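Kojibiose phosphorylase (Gut metagenome, PDB 6W0P) belongs to glycoside hydrolase family 65, whose members carry a helical catalytic domain between beta-rich N- and C-terminal domains. Local coordinates at residues Pro625-Lys634 with Met674-Met684. Numbering follows the deposited sequence.
Sequences PSIHSIIASK and MNIVYGFGGLM
The flat amide of Asn675 lies against helix 625-634, its ND2 donating to Ser629 OG (2.8 Å) in a nearly straight bond (168°), Ser629 OG lying almost in the amide plane of Asn675. With OG anti to the backbone N (chi1 180°), Ser629 can take this N-H while its hydroxyl also bonds to Ala641 O, so small Ser629 links its own helix to helices 666-680 and 638-645. Asn675 OD1 rests 3.4 Å from Ser626 CA. Two other flat groups flank the interface: the Tyr678 ring, which has Met674 SD in plane at its edge, and the Phe680 ring, which lies obliquely to Ser633 OG and packs edge-to-face with Phe645. The two helices run nearly parallel, crossing at -22°, within the (alpha/alpha)6 barrel expected of the family 65 catalytic domain. Branched Ile630 fills a knob-into-hole site: CG1 sits 3.7 Å from Gly679 CA, CG2 faces Tyr678 O and CD1 reaches Met674. Glycine suits position 679, in a wider pi-type turn where a beta carbon would strike Asn675 O. Water 1 lies between Ile630 O and Tyr678 O, 3.0 and 2.7 Å away. Beyond it, long, flexible Lys634 curls its charged NZ to water 2, which donates to Tyr678 O and Leu683 O. Gly682, first to leave helical geometry, has positive phi, a conformation that favours glycine.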
ATOM      1  N   PRO A 625      -0.663 -28.097  -3.430  1.00 28.98           N
ATOM      2  CA  PRO A 625      -0.553 -29.439  -3.996  1.00 28.45           C
ATOM      3  C   PRO A 625      -1.080 -30.578  -3.115  1.00 28.20           C
ATOM      4  O   PRO A 625      -1.714 -31.478  -3.638  1.00 27.82           O
ATOM      5  CB  PRO A 625       0.963 -29.604  -4.223  1.00 28.48           C
ATOM      6  CG  PRO A 625       1.445 -28.181  -4.465  1.00 28.54           C
ATOM      7  CD  PRO A 625       0.624 -27.369  -3.488  1.00 28.60           C
ATOM      8  N   SER A 626      -0.808 -30.524  -1.813  1.00 27.63           N
ATOM      9  CA  SER A 626      -1.192 -31.577  -0.837  1.00 27.48           C
ATOM     10  C   SER A 626      -2.725 -31.635  -0.668  1.00 27.35           C
ATOM     11  O   SER A 626      -3.268 -32.738  -0.504  1.00 27.65           O
ATOM     12  CB  SER A 626      -0.461 -31.393   0.497  1.00 27.01           C
ATOM     13  OG  SER A 626      -0.874 -30.212   1.181  1.00 26.76           O
ATOM     14  N   ILE A 627      -3.402 -30.493  -0.648  1.00 26.94           N
ATOM     15  CA  ILE A 627      -4.873 -30.432  -0.439  1.00 27.18           C
ATOM     16  C   ILE A 627      -5.544 -31.069  -1.656  1.00 27.44           C
ATOM     17  O   ILE A 627      -6.446 -31.891  -1.483  1.00 27.20           O
ATOM     18  CB  ILE A 627      -5.334 -28.987  -0.236  1.00 27.09           C
ATOM     19  CG1 ILE A 627      -4.694 -28.373   1.006  1.00 27.24           C
ATOM     20  CG2 ILE A 627      -6.843 -28.924  -0.179  1.00 27.45           C
ATOM     21  CD1 ILE A 627      -4.952 -29.175   2.234  1.00 27.64           C
ATOM     22  N   HIS A 628      -5.092 -30.697  -2.843  1.00 27.50           N
ATOM     23  CA  HIS A 628      -5.626 -31.224  -4.122  1.00 28.53           C
ATOM     24  C   HIS A 628      -5.322 -32.735  -4.214  1.00 28.26           C
ATOM     25  O   HIS A 628      -6.221 -33.497  -4.670  1.00 27.16           O
ATOM     26  CB  HIS A 628      -5.102 -30.366  -5.300  1.00 29.37           C
ATOM     27  CG  HIS A 628      -5.671 -28.982  -5.356  1.00 29.57           C
ATOM     28  ND1 HIS A 628      -5.081 -27.894  -4.737  1.00 29.72           N
ATOM     29  CD2 HIS A 628      -6.783 -28.509  -5.953  1.00 30.26           C
ATOM     30  CE1 HIS A 628      -5.804 -26.820  -4.950  1.00 29.52           C
ATOM     31  NE2 HIS A 628      -6.858 -27.175  -5.694  1.00 30.08           N
ATOM     32  N   SER A 629      -4.112 -33.172  -3.816  1.00 27.96           N
ATOM     33  CA  SER A 629      -3.744 -34.614  -3.812  1.00 28.29           C
ATOM     34  C   SER A 629      -4.722 -35.362  -2.903  1.00 28.79           C
ATOM     35  O   SER A 629      -5.214 -36.429  -3.315  1.00 28.49           O
ATOM     36  CB  SER A 629      -2.332 -34.906  -3.375  1.00 28.34           C
ATOM     37  OG  SER A 629      -2.122 -36.322  -3.412  1.00 28.46           O
ATOM     38  N   ILE A 630      -5.005 -34.804  -1.719  1.00 28.59           N
ATOM     39  CA  ILE A 630      -5.833 -35.489  -0.685  1.00 28.98           C
ATOM     40  C   ILE A 630      -7.247 -35.612  -1.213  1.00 29.35           C
ATOM     41  O   ILE A 630      -7.805 -36.698  -1.093  1.00 29.60           O
ATOM     42  CB  ILE A 630      -5.788 -34.775   0.675  1.00 28.75           C
ATOM     43  CG1 ILE A 630      -4.411 -34.972   1.322  1.00 28.55           C
ATOM     44  CG2 ILE A 630      -6.922 -35.261   1.564  1.00 28.95           C
ATOM     45  CD1 ILE A 630      -3.976 -33.847   2.210  1.00 28.63           C
ATOM     46  N   ILE A 631      -7.790 -34.529  -1.768  1.00 30.05           N
ATOM     47  CA  ILE A 631      -9.175 -34.527  -2.313  1.00 30.19           C
ATOM     48  C   ILE A 631      -9.210 -35.465  -3.528  1.00 30.13           C
ATOM     49  O   ILE A 631     -10.160 -36.229  -3.615  1.00 29.49           O
ATOM     50  CB  ILE A 631      -9.667 -33.104  -2.614  1.00 30.25           C
ATOM     51  CG1 ILE A 631      -9.856 -32.319  -1.317  1.00 30.72           C
ATOM     52  CG2 ILE A 631     -10.946 -33.127  -3.448  1.00 30.59           C
ATOM     53  CD1 ILE A 631     -10.085 -30.817  -1.535  1.00 30.87           C
ATOM     54  N   ALA A 632      -8.224 -35.408  -4.423  1.00 29.89           N
ATOM     55  CA  ALA A 632      -8.138 -36.299  -5.606  1.00 30.36           C
ATOM     56  C   ALA A 632      -8.214 -37.753  -5.147  1.00 30.79           C
ATOM     57  O   ALA A 632      -9.030 -38.483  -5.702  1.00 31.42           O
ATOM     58  CB  ALA A 632      -6.875 -36.065  -6.397  1.00 30.42           C
ATOM     59  N   SER A 633      -7.414 -38.151  -4.155  1.00 31.05           N
ATOM     60  CA  SER A 633      -7.432 -39.530  -3.595  1.00 32.01           C
ATOM     61  C   SER A 633      -8.862 -39.888  -3.151  1.00 32.86           C
ATOM     62  O   SER A 633      -9.358 -40.934  -3.540  1.00 32.01           O
ATOM     63  CB  SER A 633      -6.455 -39.691  -2.451  1.00 31.61           C
ATOM     64  OG  SER A 633      -5.143 -39.932  -2.921  1.00 31.29           O
ATOM     65  N   LYS A 634      -9.489 -39.016  -2.353  1.00 34.63           N
ATOM     66  CA  LYS A 634     -10.838 -39.202  -1.759  1.00 35.61           C
ATOM     67  C   LYS A 634     -11.868 -39.484  -2.858  1.00 35.83           C
ATOM     68  O   LYS A 634     -12.804 -40.269  -2.575  1.00 36.59           O
ATOM     69  CB  LYS A 634     -11.220 -37.955  -0.960  1.00 37.11           C
ATOM     70  CG  LYS A 634     -12.473 -38.059  -0.103  1.00 38.84           C
ATOM     71  CD  LYS A 634     -12.336 -38.937   1.110  1.00 40.60           C
ATOM     72  CE  LYS A 634     -11.318 -38.430   2.124  1.00 42.19           C
ATOM     73  NZ  LYS A 634     -11.036 -39.440   3.189  1.00 42.24           N
ATOM     74  N   MET A 674       0.779 -35.024   5.888  1.00 31.37           N
ATOM     75  CA  MET A 674      -0.673 -34.912   5.615  1.00 32.32           C
ATOM     76  C   MET A 674      -1.025 -35.648   4.322  1.00 30.84           C
ATOM     77  O   MET A 674      -2.009 -36.418   4.336  1.00 29.66           O
ATOM     78  CB  MET A 674      -1.070 -33.448   5.445  1.00 34.27           C
ATOM     79  CG  MET A 674      -0.722 -32.628   6.639  1.00 35.42           C
ATOM     80  SD  MET A 674      -2.157 -32.551   7.662  1.00 39.06           S
ATOM     81  CE  MET A 674      -3.111 -31.307   6.808  1.00 34.29           C
ATOM     82  N   ASN A 675      -0.268 -35.366   3.250  1.00 29.59           N
ATOM     83  CA  ASN A 675      -0.457 -35.996   1.922  1.00 29.29           C
ATOM     84  C   ASN A 675      -0.401 -37.524   2.080  1.00 29.10           C
ATOM     85  O   ASN A 675      -1.192 -38.218   1.384  1.00 28.79           O
ATOM     86  CB  ASN A 675       0.527 -35.509   0.862  1.00 28.70           C
ATOM     87  CG  ASN A 675      -0.069 -35.521  -0.533  1.00 29.58           C
ATOM     88  OD1 ASN A 675       0.264 -34.659  -1.344  1.00 29.88           O
ATOM     89  ND2 ASN A 675      -0.911 -36.509  -0.841  1.00 28.83           N
ATOM     90  N   ILE A 676       0.463 -38.043   2.960  1.00 28.43           N
ATOM     91  CA  ILE A 676       0.627 -39.521   3.133  1.00 28.79           C
ATOM     92  C   ILE A 676      -0.564 -40.069   3.939  1.00 28.18           C
ATOM     93  O   ILE A 676      -1.203 -41.019   3.431  1.00 28.43           O
ATOM     94  CB  ILE A 676       2.002 -39.872   3.736  1.00 29.21           C
ATOM     95  CG1 ILE A 676       3.120 -39.618   2.712  1.00 29.68           C
ATOM     96  CG2 ILE A 676       1.994 -41.304   4.254  1.00 29.34           C
ATOM     97  CD1 ILE A 676       4.558 -39.792   3.248  1.00 29.59           C
ATOM     98  N   VAL A 677      -0.915 -39.453   5.079  1.00 27.52           N
ATOM     99  CA  VAL A 677      -1.872 -40.048   6.063  1.00 27.73           C
ATOM    100  C   VAL A 677      -3.328 -39.666   5.735  1.00 28.04           C
ATOM    101  O   VAL A 677      -4.188 -40.579   5.736  1.00 28.75           O
ATOM    102  CB  VAL A 677      -1.481 -39.716   7.510  1.00 27.84           C
ATOM    103  CG1 VAL A 677      -2.512 -40.202   8.500  1.00 27.97           C
ATOM    104  CG2 VAL A 677      -0.130 -40.305   7.869  1.00 28.12           C
ATOM    105  N   TYR A 678      -3.633 -38.406   5.454  1.00 28.07           N
ATOM    106  CA  TYR A 678      -4.980 -37.983   4.996  1.00 28.92           C
ATOM    107  C   TYR A 678      -5.203 -38.396   3.536  1.00 29.14           C
ATOM    108  O   TYR A 678      -6.342 -38.705   3.173  1.00 28.91           O
ATOM    109  CB  TYR A 678      -5.196 -36.481   5.152  1.00 28.91           C
ATOM    110  CG  TYR A 678      -5.410 -36.038   6.574  1.00 29.94           C
ATOM    111  CD1 TYR A 678      -6.508 -36.467   7.303  1.00 30.82           C
ATOM    112  CD2 TYR A 678      -4.530 -35.170   7.196  1.00 30.66           C
ATOM    113  CE1 TYR A 678      -6.719 -36.068   8.617  1.00 31.04           C
ATOM    114  CE2 TYR A 678      -4.731 -34.753   8.504  1.00 31.29           C
ATOM    115  CZ  TYR A 678      -5.816 -35.220   9.222  1.00 30.93           C
ATOM    116  OH  TYR A 678      -6.020 -34.766  10.491  1.00 31.96           O
ATOM    117  N   GLY A 679      -4.139 -38.383   2.734  1.00 29.43           N
ATOM    118  CA  GLY A 679      -4.198 -38.618   1.283  1.00 29.46           C
ATOM    119  C   GLY A 679      -4.226 -40.097   0.975  1.00 29.85           C
ATOM    120  O   GLY A 679      -5.329 -40.666   0.897  1.00 29.96           O
ATOM    121  N   PHE A 680      -3.058 -40.697   0.778  1.00 29.70           N
ATOM    122  CA  PHE A 680      -2.943 -42.122   0.414  1.00 30.46           C
ATOM    123  C   PHE A 680      -3.628 -42.961   1.489  1.00 30.84           C
ATOM    124  O   PHE A 680      -4.335 -43.869   1.097  1.00 32.57           O
ATOM    125  CB  PHE A 680      -1.492 -42.507   0.156  1.00 30.65           C
ATOM    126  CG  PHE A 680      -0.890 -41.803  -1.033  1.00 30.59           C
ATOM    127  CD1 PHE A 680      -1.408 -41.981  -2.308  1.00 31.20           C
ATOM    128  CD2 PHE A 680       0.186 -40.953  -0.881  1.00 30.02           C
ATOM    129  CE1 PHE A 680      -0.864 -41.317  -3.397  1.00 31.14           C
ATOM    130  CE2 PHE A 680       0.729 -40.299  -1.970  1.00 30.00           C
ATOM    131  CZ  PHE A 680       0.201 -40.467  -3.217  1.00 30.44           C
ATOM    132  N   GLY A 681      -3.474 -42.640   2.774  1.00 31.10           N
ATOM    133  CA  GLY A 681      -4.068 -43.419   3.881  1.00 30.75           C
ATOM    134  C   GLY A 681      -5.574 -43.228   3.996  1.00 30.84           C
ATOM    135  O   GLY A 681      -6.233 -44.130   4.533  1.00 31.60           O
ATOM    136  N   GLY A 682      -6.115 -42.107   3.515  1.00 30.18           N
ATOM    137  CA  GLY A 682      -7.544 -41.752   3.640  1.00 30.22           C
ATOM    138  C   GLY A 682      -7.990 -41.621   5.090  1.00 30.49           C
ATOM    139  O   GLY A 682      -9.162 -41.828   5.370  1.00 30.64           O
ATOM    140  N   LEU A 683      -7.101 -41.236   6.000  1.00 30.97           N
ATOM    141  CA  LEU A 683      -7.479 -41.055   7.421  1.00 31.68           C
ATOM    142  C   LEU A 683      -8.593 -40.000   7.551  1.00 31.85           C
ATOM    143  O   LEU A 683      -8.526 -38.937   6.911  1.00 29.97           O
ATOM    144  CB  LEU A 683      -6.242 -40.659   8.228  1.00 31.77           C
ATOM    145  CG  LEU A 683      -6.544 -40.220   9.659  1.00 31.33           C
ATOM    146  CD1 LEU A 683      -7.001 -41.389  10.494  1.00 31.24           C
ATOM    147  CD2 LEU A 683      -5.323 -39.562  10.276  1.00 30.76           C
ATOM    148  N   MET A 684      -9.603 -40.317   8.351  1.00 33.88           N
ATOM    149  CA  MET A 684     -10.728 -39.414   8.688  1.00 36.00           C
ATOM    150  C   MET A 684     -11.412 -39.950   9.950  1.00 35.92           C
ATOM    151  O   MET A 684     -11.647 -41.188  10.050  1.00 35.85           O
ATOM    152  CB  MET A 684     -11.700 -39.349   7.500  1.00 38.83           C
ATOM    153  CG  MET A 684     -12.909 -38.460   7.695  1.00 42.13           C
ATOM    154  SD  MET A 684     -14.065 -38.486   6.257  1.00 47.60           S
ATOM    155  CE  MET A 684     -14.725 -40.150   6.313  1.00 47.56           C
TER
HETATM  156  O   HOH W   1      -7.916 -38.873   0.986  1.00 36.12           O
HETATM  157  O   HOH W   2      -8.650 -38.462   4.433  1.00 31.50           O